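Local coordinates for sulfate transporter sulfate transporter family protein (Wolinella succinogenes, PDB 4DGF), which probably exchanges sulfate or related anions across the membrane as a SulP-family transporter, of which this chain is the STAS domain, at residues E28-F33 against A38-G43; K53-R58 against W74-S79; G84-L89 against K126-T131; G98-N101 against F105-A108; R113-D116 against K120-A123. All coordinates share one frame; numbering follows the deposited sequence. Where two conformers were deposited one is given.

Contact 1 of 5, residues E28-F33 against A38-G43; sequences EINGPF and ADRLKG. With FMT (formic acid), chain D.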
# COMPACT_ATOMS: atom_id res chain seq x y z
N GLU A 28 -1.08 -4.95 5.82
CA GLU A 28 0.34 -5.12 6.04
C GLU A 28 0.80 -6.44 5.38
O GLU A 28 0.23 -7.52 5.60
CB GLU A 28 0.66 -5.12 7.53
CG GLU A 28 2.15 -5.33 7.80
CD GLU A 28 2.50 -5.53 9.27
OE1 GLU A 28 1.72 -6.17 9.98
OE2 GLU A 28 3.57 -5.06 9.75
N ILE A 29 1.88 -6.35 4.60
CA ILE A 29 2.45 -7.54 3.97
C ILE A 29 3.41 -8.19 4.88
O ILE A 29 4.27 -7.54 5.50
CB ILE A 29 3.08 -7.14 2.64
CG1 ILE A 29 2.00 -6.65 1.67
CG2 ILE A 29 3.77 -8.34 2.03
CD1 ILE A 29 2.66 -5.79 0.62
N ASN A 30 3.37 -9.51 4.90
CA ASN A 30 4.17 -10.25 5.85
C ASN A 30 5.67 -10.52 5.50
O ASN A 30 6.39 -11.13 6.33
CB ASN A 30 3.43 -11.59 6.09
CG ASN A 30 3.91 -12.65 5.12
OD1 ASN A 30 4.11 -12.35 3.92
ND2 ASN A 30 4.14 -13.88 5.61
N GLY A 31 6.14 -10.10 4.31
CA GLY A 31 7.54 -10.41 3.92
C GLY A 31 7.77 -10.16 2.47
O GLY A 31 7.04 -9.43 1.86
N PRO A 32 8.67 -10.89 1.83
CA PRO A 32 8.89 -10.83 0.36
C PRO A 32 7.61 -10.92 -0.41
O PRO A 32 6.77 -11.75 -0.03
CB PRO A 32 9.77 -12.06 0.11
CG PRO A 32 10.61 -12.04 1.34
CD PRO A 32 9.62 -11.83 2.47
N PHE A 33 7.41 -10.05 -1.40
CA PHE A 33 6.09 -10.02 -2.07
C PHE A 33 6.19 -10.88 -3.29
O PHE A 33 6.44 -10.42 -4.45
CB PHE A 33 5.81 -8.55 -2.35
CG PHE A 33 4.43 -8.24 -2.86
CD1 PHE A 33 3.97 -6.91 -2.77
CD2 PHE A 33 3.59 -9.21 -3.43
CE1 PHE A 33 2.72 -6.53 -3.28
CE2 PHE A 33 2.38 -8.85 -3.91
CZ PHE A 33 1.98 -7.47 -3.85
N ALA A 38 0.90 -12.30 -3.18
CA ALA A 38 0.02 -11.99 -4.35
C ALA A 38 -1.35 -12.70 -4.21
O ALA A 38 -2.34 -12.06 -4.47
CB ALA A 38 0.75 -12.35 -5.62
N ASP A 39 -1.39 -13.95 -3.84
CA ASP A 39 -2.65 -14.73 -3.75
C ASP A 39 -3.57 -14.11 -2.69
O ASP A 39 -4.80 -14.14 -2.79
CB ASP A 39 -2.35 -16.17 -3.32
CG ASP A 39 -2.74 -17.17 -4.37
OD1 ASP A 39 -3.97 -17.11 -4.72
OD2 ASP A 39 -1.84 -18.00 -4.79
N ARG A 40 -2.97 -13.60 -1.64
CA ARG A 40 -3.78 -12.97 -0.54
C ARG A 40 -4.26 -11.54 -0.85
O ARG A 40 -5.41 -11.17 -0.54
CB ARG A 40 -2.99 -12.96 0.73
CG ARG A 40 -2.75 -14.34 1.26
CD ARG A 40 -2.04 -14.30 2.60
NE ARG A 40 -0.70 -13.71 2.65
CZ ARG A 40 0.43 -14.38 2.59
NH1 ARG A 40 0.50 -15.76 2.43
NH2 ARG A 40 1.54 -13.74 2.76
N LEU A 41 -3.47 -10.75 -1.57
CA LEU A 41 -3.88 -9.38 -1.88
C LEU A 41 -4.98 -9.34 -3.00
O LEU A 41 -5.85 -8.41 -3.08
CB LEU A 41 -2.69 -8.51 -2.32
CG LEU A 41 -3.02 -7.03 -2.63
CD1 LEU A 41 -3.64 -6.28 -1.40
CD2 LEU A 41 -1.70 -6.39 -3.12
N LYS A 42 -4.90 -10.35 -3.88
CA LYS A 42 -5.82 -10.38 -5.04
C LYS A 42 -7.23 -10.24 -4.61
O LYS A 42 -7.79 -11.07 -3.87
CB LYS A 42 -5.72 -11.68 -5.87
CG LYS A 42 -6.37 -11.45 -7.26
CD LYS A 42 -6.13 -12.63 -8.18
CE LYS A 42 -6.35 -12.13 -9.59
NZ LYS A 42 -6.98 -13.17 -10.44
N GLY A 43 -7.90 -9.24 -5.19
CA GLY A 43 -9.33 -9.12 -5.00
C GLY A 43 -9.75 -8.56 -3.66
O GLY A 43 -10.97 -8.50 -3.36
C FMT D . 0.06 -10.42 3.64
O1 FMT D . -0.65 -10.97 2.78
O2 FMT D . 1.21 -11.00 3.80
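Phe33 lays the end of its ring against Ala38 and Leu41, joining the loop after strand 24-28 to helix 35-41 in this STAS domain. The apolar part of the contact is small and buried. Phe33 CZ meets Leu41 CD2 at 3.9 Å, and the two side chains cross at about a right angle. Phe33 CE2 lies 4.2 Å from Ala38 CB and also sits near the Ala38 backbone N. The ring has CG anti to its own backbone N (chi1 -172°), which carries its far end over to the helix. Leu73 of helix 67-83 packs on the same ring, and Leu41 touches Phe76 of that helix. An alanine in place of Phe33 is likely to open a gap between loop and helix, with Leu41 CD2 losing its aromatic neighbour. The polar part lies on the exposed side and is built round a formate, probably from the crystallisation liquor. Arg40 grips it with two N-H groups in a fork. Arg40 NE gives an almost straight bond to formate O1 (2.7 Å, 174°), and Arg40 NH2 reaches formate O2 at 2.9 Å. The formate carbon lies in the guanidinium plane, at its edge. The bend of the arginine chain at chi3 (-62°) turns the group toward the loop. Asn30 OD1 is 3.1 Å from Arg40 NH2, but the angle is too poor for a hydrogen bond. Tyr27 OH is a further partner of the formate. The loop itself contributes a backbone donor: Asn30 N binds formate O2 at 2.8 Å.

Contact 2 of 5, residues K53-R58 against W74-S79; sequences KVFILR and WEFQES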
# COMPACT_ATOMS: atom_id res chain seq x y z
N LYS A 53 -11.78 5.23 1.42
CA LYS A 53 -11.38 6.39 0.65
C LYS A 53 -9.88 6.26 0.33
O LYS A 53 -9.40 6.78 -0.73
CB LYS A 53 -11.59 7.65 1.49
CG LYS A 53 -13.03 7.85 1.99
CD LYS A 53 -13.09 9.13 2.80
CE LYS A 53 -14.35 9.24 3.66
NZ LYS A 53 -15.54 9.27 2.77
N VAL A 54 -9.16 5.68 1.30
CA VAL A 54 -7.64 5.59 1.21
C VAL A 54 -7.28 4.18 1.66
O VAL A 54 -7.85 3.69 2.64
CB VAL A 54 -6.93 6.57 2.12
CG1 VAL A 54 -5.41 6.53 1.98
CG2 VAL A 54 -7.40 8.05 1.88
N PHE A 55 -6.32 3.54 0.94
CA PHE A 55 -5.87 2.24 1.27
C PHE A 55 -4.37 2.36 1.41
O PHE A 55 -3.70 2.77 0.43
CB PHE A 55 -6.27 1.22 0.14
CG PHE A 55 -6.09 -0.19 0.47
CD1 PHE A 55 -7.21 -0.98 0.76
CD2 PHE A 55 -4.80 -0.71 0.56
CE1 PHE A 55 -7.02 -2.33 1.23
CE2 PHE A 55 -4.62 -2.09 0.89
CZ PHE A 55 -5.77 -2.87 1.21
N ILE A 56 -3.86 1.92 2.57
CA ILE A 56 -2.42 1.98 2.81
C ILE A 56 -1.91 0.56 2.75
O ILE A 56 -2.31 -0.31 3.53
CB ILE A 56 -2.08 2.64 4.16
CG1 ILE A 56 -2.74 4.01 4.24
CG2 ILE A 56 -0.52 2.69 4.35
CD1 ILE A 56 -2.45 4.81 5.48
N LEU A 57 -0.94 0.34 1.86
CA LEU A 57 -0.30 -0.95 1.85
C LEU A 57 1.04 -0.78 2.58
O LEU A 57 1.92 0.06 2.11
CB LEU A 57 -0.06 -1.28 0.37
CG LEU A 57 0.23 -2.69 0.12
CD1 LEU A 57 -0.94 -3.64 0.41
CD2 LEU A 57 0.51 -2.82 -1.40
N ARG A 58 1.14 -1.41 3.75
CA ARG A 58 2.31 -1.33 4.55
C ARG A 58 3.38 -2.29 4.07
O ARG A 58 3.19 -3.55 4.17
CB ARG A 58 2.05 -1.62 6.09
CG ARG A 58 1.15 -0.51 6.64
CD ARG A 58 1.12 -0.50 8.16
NE ARG A 58 2.46 -0.14 8.70
CZ ARG A 58 2.79 -0.06 9.98
NH1 ARG A 58 1.87 -0.25 10.96
NH2 ARG A 58 4.02 0.33 10.27
N TRP A 74 0.13 -4.23 -9.48
CA TRP A 74 -0.44 -3.43 -10.58
C TRP A 74 -1.94 -3.65 -10.63
O TRP A 74 -2.73 -2.65 -10.82
CB TRP A 74 -0.01 -3.91 -11.99
CG TRP A 74 1.31 -3.38 -12.44
CD1 TRP A 74 2.51 -4.06 -12.64
CD2 TRP A 74 1.62 -2.01 -12.80
NE1 TRP A 74 3.48 -3.23 -13.11
CE2 TRP A 74 3.04 -2.00 -13.19
CE3 TRP A 74 0.88 -0.82 -12.86
CZ2 TRP A 74 3.70 -0.83 -13.63
CZ3 TRP A 74 1.56 0.33 -13.27
CH2 TRP A 74 2.94 0.32 -13.65
N GLU A 75 -2.37 -4.90 -10.53
CA GLU A 75 -3.80 -5.13 -10.64
C GLU A 75 -4.52 -4.60 -9.39
O GLU A 75 -5.66 -4.20 -9.46
CB GLU A 75 -4.12 -6.60 -10.91
CG GLU A 75 -4.17 -7.43 -9.66
CD GLU A 75 -4.77 -8.83 -9.87
OE1 GLU A 75 -5.89 -8.92 -10.46
OE2 GLU A 75 -4.11 -9.82 -9.42
N PHE A 76 -3.83 -4.52 -8.24
CA PHE A 76 -4.46 -3.97 -7.11
C PHE A 76 -4.65 -2.45 -7.27
O PHE A 76 -5.71 -1.90 -6.88
CB PHE A 76 -3.66 -4.27 -5.82
CG PHE A 76 -4.38 -3.83 -4.59
CD1 PHE A 76 -5.50 -4.48 -4.15
CD2 PHE A 76 -3.94 -2.72 -3.90
CE1 PHE A 76 -6.19 -4.03 -3.03
CE2 PHE A 76 -4.63 -2.25 -2.77
CZ PHE A 76 -5.78 -2.89 -2.37
N GLN A 77 -3.63 -1.78 -7.79
CA GLN A 77 -3.74 -0.35 -8.03
C GLN A 77 -4.87 -0.03 -9.05
O GLN A 77 -5.59 0.91 -8.85
CB GLN A 77 -2.33 0.14 -8.46
CG GLN A 77 -2.17 1.61 -8.63
CD GLN A 77 -2.55 2.11 -9.97
OE1 GLN A 77 -2.30 1.45 -10.98
NE2 GLN A 77 -3.07 3.37 -10.01
N GLU A 78 -5.05 -0.88 -10.04
CA GLU A 78 -6.19 -0.81 -11.01
C GLU A 78 -7.52 -0.98 -10.37
O GLU A 78 -8.43 -0.16 -10.67
CB GLU A 78 -6.00 -1.81 -12.13
CG GLU A 78 -4.85 -1.32 -13.03
CD GLU A 78 -4.79 -2.11 -14.32
OE1 GLU A 78 -5.89 -2.46 -14.85
OE2 GLU A 78 -3.65 -2.38 -14.78
N SER A 79 -7.65 -1.95 -9.45
CA SER A 79 -8.83 -2.09 -8.65
C SER A 79 -9.12 -0.84 -7.80
O SER A 79 -10.29 -0.41 -7.64
CB SER A 79 -8.84 -3.41 -7.85
OG SER A 79 -8.08 -3.26 -6.65
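Phe55 offers one face of its ring to the edge of Phe76, whose CZ stands 3.5 Å above the plane and over the ring centre. This T-shaped (edge-to-face) pair joins the strand and the helix of a beta-alpha-beta unit, made of strand 54-58, helix 67-83 and strand 86-90. It lies in the buried layer between the parallel sheet and that helix. The ring planes are at 63° and the centroids are 4.8 Å apart. Both rings have CG anti to their own backbone N (chi1 -169° in Phe55, -174° in Phe76). Each reaches across the layer, and the two side chains cross at about a right angle. The hydrogens on the edge of Phe76 therefore face the pi cloud of Phe55, which is probably favourable electrostatically. The backbones remain well separated, with Phe55 CA and Gln77 CA 9.9 Å apart. The two rings thus fill the gap between sheet and helix at this point. Tyr27 of the neighbouring strand also packs on Phe55, and Leu87 of strand 86-90 packs on Phe76. One turn on, Ser79 returns its hydroxyl to the helix backbone, where OG donates to Phe76 O at 2.7 Å. Two atoms of Phe76 do the touching: CZ lies 3.6 Å from Phe55 CE2, and Phe76 CE2 is 3.7 Å from Phe55 CD2.

Contact 3 of 5, residues G84-L89 against K126-T131; sequences GTILLL and KLLVET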
# COMPACT_ATOMS: atom_id res chain seq x y z
N GLY A 84 -12.34 4.36 -7.02
CA GLY A 84 -12.08 5.74 -6.55
C GLY A 84 -11.41 5.74 -5.16
O GLY A 84 -11.62 6.71 -4.29
N THR A 85 -10.70 4.64 -4.88
CA THR A 85 -9.87 4.54 -3.68
C THR A 85 -8.47 5.04 -3.97
O THR A 85 -7.92 4.64 -4.98
CB THR A 85 -9.75 3.04 -3.25
OG1 THR A 85 -11.08 2.57 -2.90
CG2 THR A 85 -8.81 2.90 -2.01
N ILE A 86 -7.90 5.82 -3.06
CA ILE A 86 -6.52 6.27 -3.26
C ILE A 86 -5.56 5.24 -2.57
O ILE A 86 -5.60 5.09 -1.37
CB ILE A 86 -6.33 7.68 -2.66
CG1 ILE A 86 -7.18 8.68 -3.47
CG2 ILE A 86 -4.84 8.04 -2.73
CD1 ILE A 86 -7.35 10.08 -2.85
N LEU A 87 -4.67 4.65 -3.35
CA LEU A 87 -3.63 3.76 -2.82
C LEU A 87 -2.38 4.57 -2.39
O LEU A 87 -1.92 5.40 -3.15
CB LEU A 87 -3.23 2.76 -3.92
CG LEU A 87 -2.28 1.64 -3.51
CD1 LEU A 87 -2.82 0.86 -2.31
CD2 LEU A 87 -1.96 0.68 -4.69
N LEU A 88 -1.91 4.33 -1.16
CA LEU A 88 -0.63 4.84 -0.64
C LEU A 88 0.26 3.58 -0.29
O LEU A 88 -0.23 2.54 0.12
CB LEU A 88 -0.78 5.67 0.63
CG LEU A 88 -1.84 6.82 0.51
CD1 LEU A 88 -1.94 7.57 1.84
CD2 LEU A 88 -1.50 7.81 -0.64
N LEU A 89 1.54 3.73 -0.52
CA LEU A 89 2.49 2.72 0.03
C LEU A 89 3.25 3.33 1.17
O LEU A 89 3.67 4.48 1.05
CB LEU A 89 3.54 2.29 -1.02
CG LEU A 89 2.97 2.12 -2.39
CD1 LEU A 89 4.20 1.75 -3.25
CD2 LEU A 89 1.94 0.97 -2.41
N LYS A 126 -4.93 11.26 6.27
CA LYS A 126 -5.77 12.10 7.06
C LYS A 126 -6.16 13.34 6.24
O LYS A 126 -7.32 13.74 6.23
CB LYS A 126 -5.05 12.49 8.37
CG LYS A 126 -5.96 13.39 9.29
CD LYS A 126 -5.46 13.41 10.71
CE LYS A 126 -6.48 14.08 11.66
NZ LYS A 126 -6.33 15.55 11.41
N LEU A 127 -5.20 13.93 5.57
CA LEU A 127 -5.41 15.15 4.78
C LEU A 127 -6.39 14.84 3.64
O LEU A 127 -7.39 15.56 3.43
CB LEU A 127 -4.06 15.68 4.32
CG LEU A 127 -3.96 16.90 3.37
CD1 LEU A 127 -2.52 17.38 3.53
CD2 LEU A 127 -4.19 16.56 1.89
N LEU A 128 -6.24 13.67 3.04
CA LEU A 128 -7.07 13.25 1.93
C LEU A 128 -8.48 13.05 2.36
O LEU A 128 -9.40 13.36 1.60
CB LEU A 128 -6.56 11.95 1.25
CG LEU A 128 -5.26 12.08 0.51
CD1 LEU A 128 -4.82 10.65 0.14
CD2 LEU A 128 -5.33 13.00 -0.72
N VAL A 129 -8.69 12.40 3.51
CA VAL A 129 -10.06 12.17 4.00
C VAL A 129 -10.71 13.52 4.37
O VAL A 129 -11.80 13.78 3.95
CB VAL A 129 -10.15 11.10 5.14
CG1 VAL A 129 -11.58 11.09 5.69
CG2 VAL A 129 -9.80 9.73 4.57
N GLU A 130 -9.99 14.39 5.09
CA GLU A 130 -10.44 15.78 5.44
C GLU A 130 -10.91 16.56 4.20
O GLU A 130 -11.87 17.32 4.27
CB GLU A 130 -9.26 16.57 6.03
CG GLU A 130 -9.01 16.27 7.49
CD GLU A 130 -7.65 16.72 8.02
OE1 GLU A 130 -6.72 17.22 7.28
OE2 GLU A 130 -7.52 16.53 9.24
N THR A 131 -10.22 16.38 3.08
CA THR A 131 -10.44 17.19 1.86
C THR A 131 -11.09 16.42 0.70
O THR A 131 -12.02 15.64 0.90
CB THR A 131 -9.13 17.80 1.33
OG1 THR A 131 -8.27 16.74 0.88
CG2 THR A 131 -8.41 18.68 2.37
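Ile86 and Leu128 reach toward each other tip to tip, one from strand 86-90 and the other from the C-terminal helix 118-130. Both branches of Ile86 take part. Ile86 CG2 lies 3.9 Å from Leu128 CD1, and Ile86 CD1 is 4.0 Å from the same methyl. Leu128 CD2 also comes to 4.1 Å from Ile86 CD1, so the forked end of the leucine straddles the tip of the isoleucine chain. Leu128 holds CG anti to the carbonyl carbon (chi1 -68°), and this sends the fork to the strand. Leu88, two residues along the strand, points the same way but meets the helix residue more loosely: Leu88 CD2 is 4.4 Å from Leu128 CD1. Val54 of the central strand touches both Leu88 and Leu128, and Leu88 also packs on Tyr124 and Ala125 of the helix. The contact thus holds the last turns of helix 118-130 against one side of the parallel sheet. Helix 67-83 packs against Leu87, whose side chain leaves the strand on the other side.

Polar contacts lie away from the strand. Lys126 NZ donates to Glu130 OE2 at 2.7 Å, a salt bridge across one helical turn; the ammonium meets OE2 nearly along its C-O axis. Near the chain end, Leu127 O accepts from Thr131 N and also from Thr131 OG1, the latter from above the carbonyl plane. The polar bonds described run within segment 126-131. Its contact with segment 84-89 is made by methyl groups, so it is held by van der Waals contact and the hydrophobic effect.

Contact 4 of 5, residues G98-N101 against F105-A108; sequences GALN and FIEA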
# COMPACT_ATOMS: atom_id res chain seq x y z
N GLY A 98 13.64 1.15 -5.53
CA GLY A 98 14.44 0.96 -6.76
C GLY A 98 13.76 -0.10 -7.65
O GLY A 98 13.69 0.11 -8.87
N ALA A 99 13.26 -1.20 -7.05
CA ALA A 99 12.59 -2.29 -7.80
C ALA A 99 11.32 -1.68 -8.44
O ALA A 99 11.06 -1.86 -9.62
CB ALA A 99 12.31 -3.50 -6.91
N LEU A 100 10.50 -1.03 -7.61
CA LEU A 100 9.23 -0.53 -8.08
C LEU A 100 9.47 0.54 -9.14
O LEU A 100 8.69 0.60 -10.07
CB LEU A 100 8.47 0.17 -6.90
CG LEU A 100 8.03 -0.80 -5.83
CD1 LEU A 100 7.37 -0.03 -4.68
CD2 LEU A 100 7.03 -1.83 -6.38
N ASN A 101 10.52 1.34 -9.03
CA ASN A 101 10.82 2.32 -10.08
C ASN A 101 11.25 1.67 -11.38
O ASN A 101 10.67 2.02 -12.48
CB ASN A 101 11.91 3.29 -9.61
CG ASN A 101 11.83 4.63 -10.36
OD1 ASN A 101 10.72 5.14 -10.71
ND2 ASN A 101 12.98 5.20 -10.63
N PHE A 105 6.33 1.29 -11.70
CA PHE A 105 5.17 1.44 -10.84
C PHE A 105 5.17 2.81 -10.13
O PHE A 105 4.07 3.38 -9.95
CB PHE A 105 5.13 0.32 -9.75
CG PHE A 105 3.85 0.34 -8.97
CD1 PHE A 105 2.70 0.08 -9.66
CD2 PHE A 105 3.79 0.58 -7.61
CE1 PHE A 105 1.48 0.02 -9.00
CE2 PHE A 105 2.54 0.57 -6.92
CZ PHE A 105 1.39 0.33 -7.68
N ILE A 106 6.34 3.30 -9.75
CA ILE A 106 6.45 4.62 -9.07
C ILE A 106 5.86 5.72 -9.99
O ILE A 106 5.04 6.53 -9.52
CB ILE A 106 7.87 4.99 -8.64
CG1 ILE A 106 8.44 3.94 -7.68
CG2 ILE A 106 7.90 6.44 -8.08
CD1 ILE A 106 7.76 3.83 -6.27
N GLU A 107 6.23 5.74 -11.26
CA GLU A 107 5.73 6.83 -12.13
C GLU A 107 4.24 6.62 -12.38
O GLU A 107 3.52 7.59 -12.61
CB GLU A 107 6.51 6.94 -13.44
CG GLU A 107 8.00 7.16 -13.26
CD GLU A 107 8.73 7.66 -14.51
OE1 GLU A 107 8.60 7.06 -15.61
OE2 GLU A 107 9.49 8.64 -14.37
N ALA A 108 3.77 5.37 -12.30
CA ALA A 108 2.32 5.13 -12.56
C ALA A 108 1.45 5.51 -11.38
O ALA A 108 0.32 6.05 -11.53
CB ALA A 108 2.04 3.69 -12.96
O HOH W 1 8.53 4.19 -12.26
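Leu100 and Ile106 form the tight, buried side of this contact between helix 94-103 and the short helix 105-109. The two helices follow each other almost without a break, with a tight turn between them in the STAS domain. Leu100 CB lies 3.8 Å from Ile106 CD1, and the side chains cross at about a right angle. Ile106 carries CG1 anti to the carbonyl carbon (chi1 -59°), and the second bend in its chain (chi2 -67°) brings CD1 onto the leucine. Ile106 CG1 also lies 3.6 Å from Asn101 N. Phe105 leans away from the corner to Leu73 and Trp74 of helix 67-83, and Leu100 touches Leu73 too. The backbone ties the corner directly: Phe105 N donates to Leu100 O at 3.0 Å.

The opposite character appears near the surface, where Asn101 and Glu107 lie. Here a water takes over from direct packing. It donates to Asn101 OD1 at 2.8 Å and accepts from Glu107 N at 2.9 Å. Asn101 OD1 also rests 3.5 Å from Ile106 CB, so Asn101 partly covers the isoleucine. Asn101 CG is anti to the backbone N (chi1 -155°), which swings the amide over the start of the second helix. A backbone N-H in the first turn of a helix has no carbonyl of its own helix to bind. The water accepts the N-H of Glu107 and is itself held by Asn101 OD1, while Leu100 O serves Phe105 N. The corner is thus polar where solvent can enter and apolar where the helices face the core.

Contact 5 of 5, residues R113-D116 against K120-A123; sequences RVFD and KALA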
# COMPACT_ATOMS: atom_id res chain seq x y z
N ARG A 113 2.57 9.49 -3.52
CA ARG A 113 1.83 8.38 -2.84
C ARG A 113 2.72 7.32 -2.12
O ARG A 113 2.15 6.34 -1.57
CB ARG A 113 0.98 7.63 -3.84
CG ARG A 113 0.09 8.49 -4.78
CD ARG A 113 -1.23 8.75 -4.20
NE ARG A 113 -2.20 9.23 -5.20
CZ ARG A 113 -3.00 8.41 -5.89
NH1 ARG A 113 -2.98 7.06 -5.66
NH2 ARG A 113 -3.86 8.94 -6.72
N VAL A 114 4.07 7.52 -2.13
CA VAL A 114 4.97 6.50 -1.69
C VAL A 114 5.72 7.12 -0.50
O VAL A 114 6.35 8.23 -0.64
CB VAL A 114 5.96 6.11 -2.84
CG1 VAL A 114 6.88 5.02 -2.36
CG2 VAL A 114 5.11 5.64 -4.03
N PHE A 115 5.71 6.43 0.65
CA PHE A 115 6.32 6.88 1.88
C PHE A 115 7.27 5.91 2.52
O PHE A 115 7.09 4.71 2.36
CB PHE A 115 5.24 7.17 2.93
CG PHE A 115 4.20 8.19 2.42
CD1 PHE A 115 4.37 9.56 2.68
CD2 PHE A 115 3.17 7.77 1.61
CE1 PHE A 115 3.45 10.49 2.15
CE2 PHE A 115 2.30 8.70 1.08
CZ PHE A 115 2.41 10.05 1.37
N ASP A 116 8.24 6.44 3.32
CA ASP A 116 9.13 5.53 3.92
C ASP A 116 8.71 5.13 5.32
O ASP A 116 9.46 4.36 5.98
CB ASP A 116 10.57 6.04 3.93
CG ASP A 116 10.71 7.34 4.71
OD1 ASP A 116 9.85 7.65 5.53
OD2 ASP A 116 11.73 8.07 4.52
N LYS A 120 4.05 9.12 8.03
CA LYS A 120 3.89 10.05 6.92
C LYS A 120 2.71 9.62 6.09
O LYS A 120 2.01 10.50 5.59
CB LYS A 120 5.14 10.02 6.01
CG LYS A 120 6.41 10.31 6.78
CD LYS A 120 7.66 10.28 5.89
CE LYS A 120 8.80 10.78 6.79
NZ LYS A 120 10.07 10.17 6.36
N ALA A 121 2.56 8.29 5.81
CA ALA A 121 1.44 7.93 4.97
C ALA A 121 0.10 8.32 5.66
O ALA A 121 -0.92 8.66 5.03
CB ALA A 121 1.48 6.43 4.60
N LEU A 122 0.06 8.08 6.96
CA LEU A 122 -1.15 8.39 7.72
C LEU A 122 -1.47 9.89 7.74
O LEU A 122 -2.69 10.30 7.65
CB LEU A 122 -1.06 7.94 9.18
CG LEU A 122 -1.42 6.46 9.33
CD1 LEU A 122 -1.10 5.96 10.76
CD2 LEU A 122 -2.85 6.02 8.94
N ALA A 123 -0.43 10.66 7.93
CA ALA A 123 -0.61 12.15 7.85
C ALA A 123 -1.26 12.53 6.52
O ALA A 123 -2.17 13.33 6.48
CB ALA A 123 0.72 12.83 8.00
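Lys120 and Asp116 form a salt bridge near the surface, while Phe115 packs beneath it on the backbone of helix 118-130. Asp116 lies in the loop leading into this helix. Asp116 OD1 accepts with its syn lone pair from Lys120 NZ at 2.7 Å. Asp116 OD2 is also near, at 3.2 Å from Lys120 NZ, so the ammonium sits on the side shared by both oxygens. The lysine chain is extended beyond CG, and its CD passes close to OD1 on the way. Asp116 has CG between its backbone N and carbonyl carbon (chi1 60°), which brings the carboxylate round to the lysine.

Phe115 meets the helix with a face. Ala121 CA stands over the centre of the Phe115 ring, 3.8 Å from the centroid and 13° off the normal, a CH-pi contact. Ala121 CB touches Phe115 CD2 at 3.7 Å, and Lys120 CB comes to 3.4 Å from Phe115 CD1. With a serine in place of Phe115, Ala121 CA would probably lose its aromatic face and a gap is likely beneath this turn.

Arg113 and Phe115 bond by their backbones to Leu89, and Phe115 also to Val92 just past the strand. Arg113 also sends its side-chain NH1 to Leu87 O. The contact therefore divides its chemistry. Backbone bonds tie Arg113 and Phe115 to the end of strand 86-90 and the residues after it, the ring seats the helix by dispersion and CH-pi attraction, and the ion pair links loop and helix at a surface where solvent would be expected to weaken it.

The five contacts share one compact STAS domain built round the parallel sheet 24-28, 54-58, 86-90. Contacts 1, 2 and 3 follow in series along the chain, and contacts 4 and 5 are nested within the loop that contact 3 closes. Contacts 1 and 2 have centres about 12 Å apart and meet where Leu41 packs on Phe76. Contacts 2 and 3 use neighbouring strands, and their centres are about 11 Å apart. Contacts 3 and 5 share helix 118-130, with centres about 10 Å apart, on the far side of the chain's centre from contact 1. Contact 4 reaches contacts 2 and 3 through Phe105. Helices thus cover the sheet on both sides.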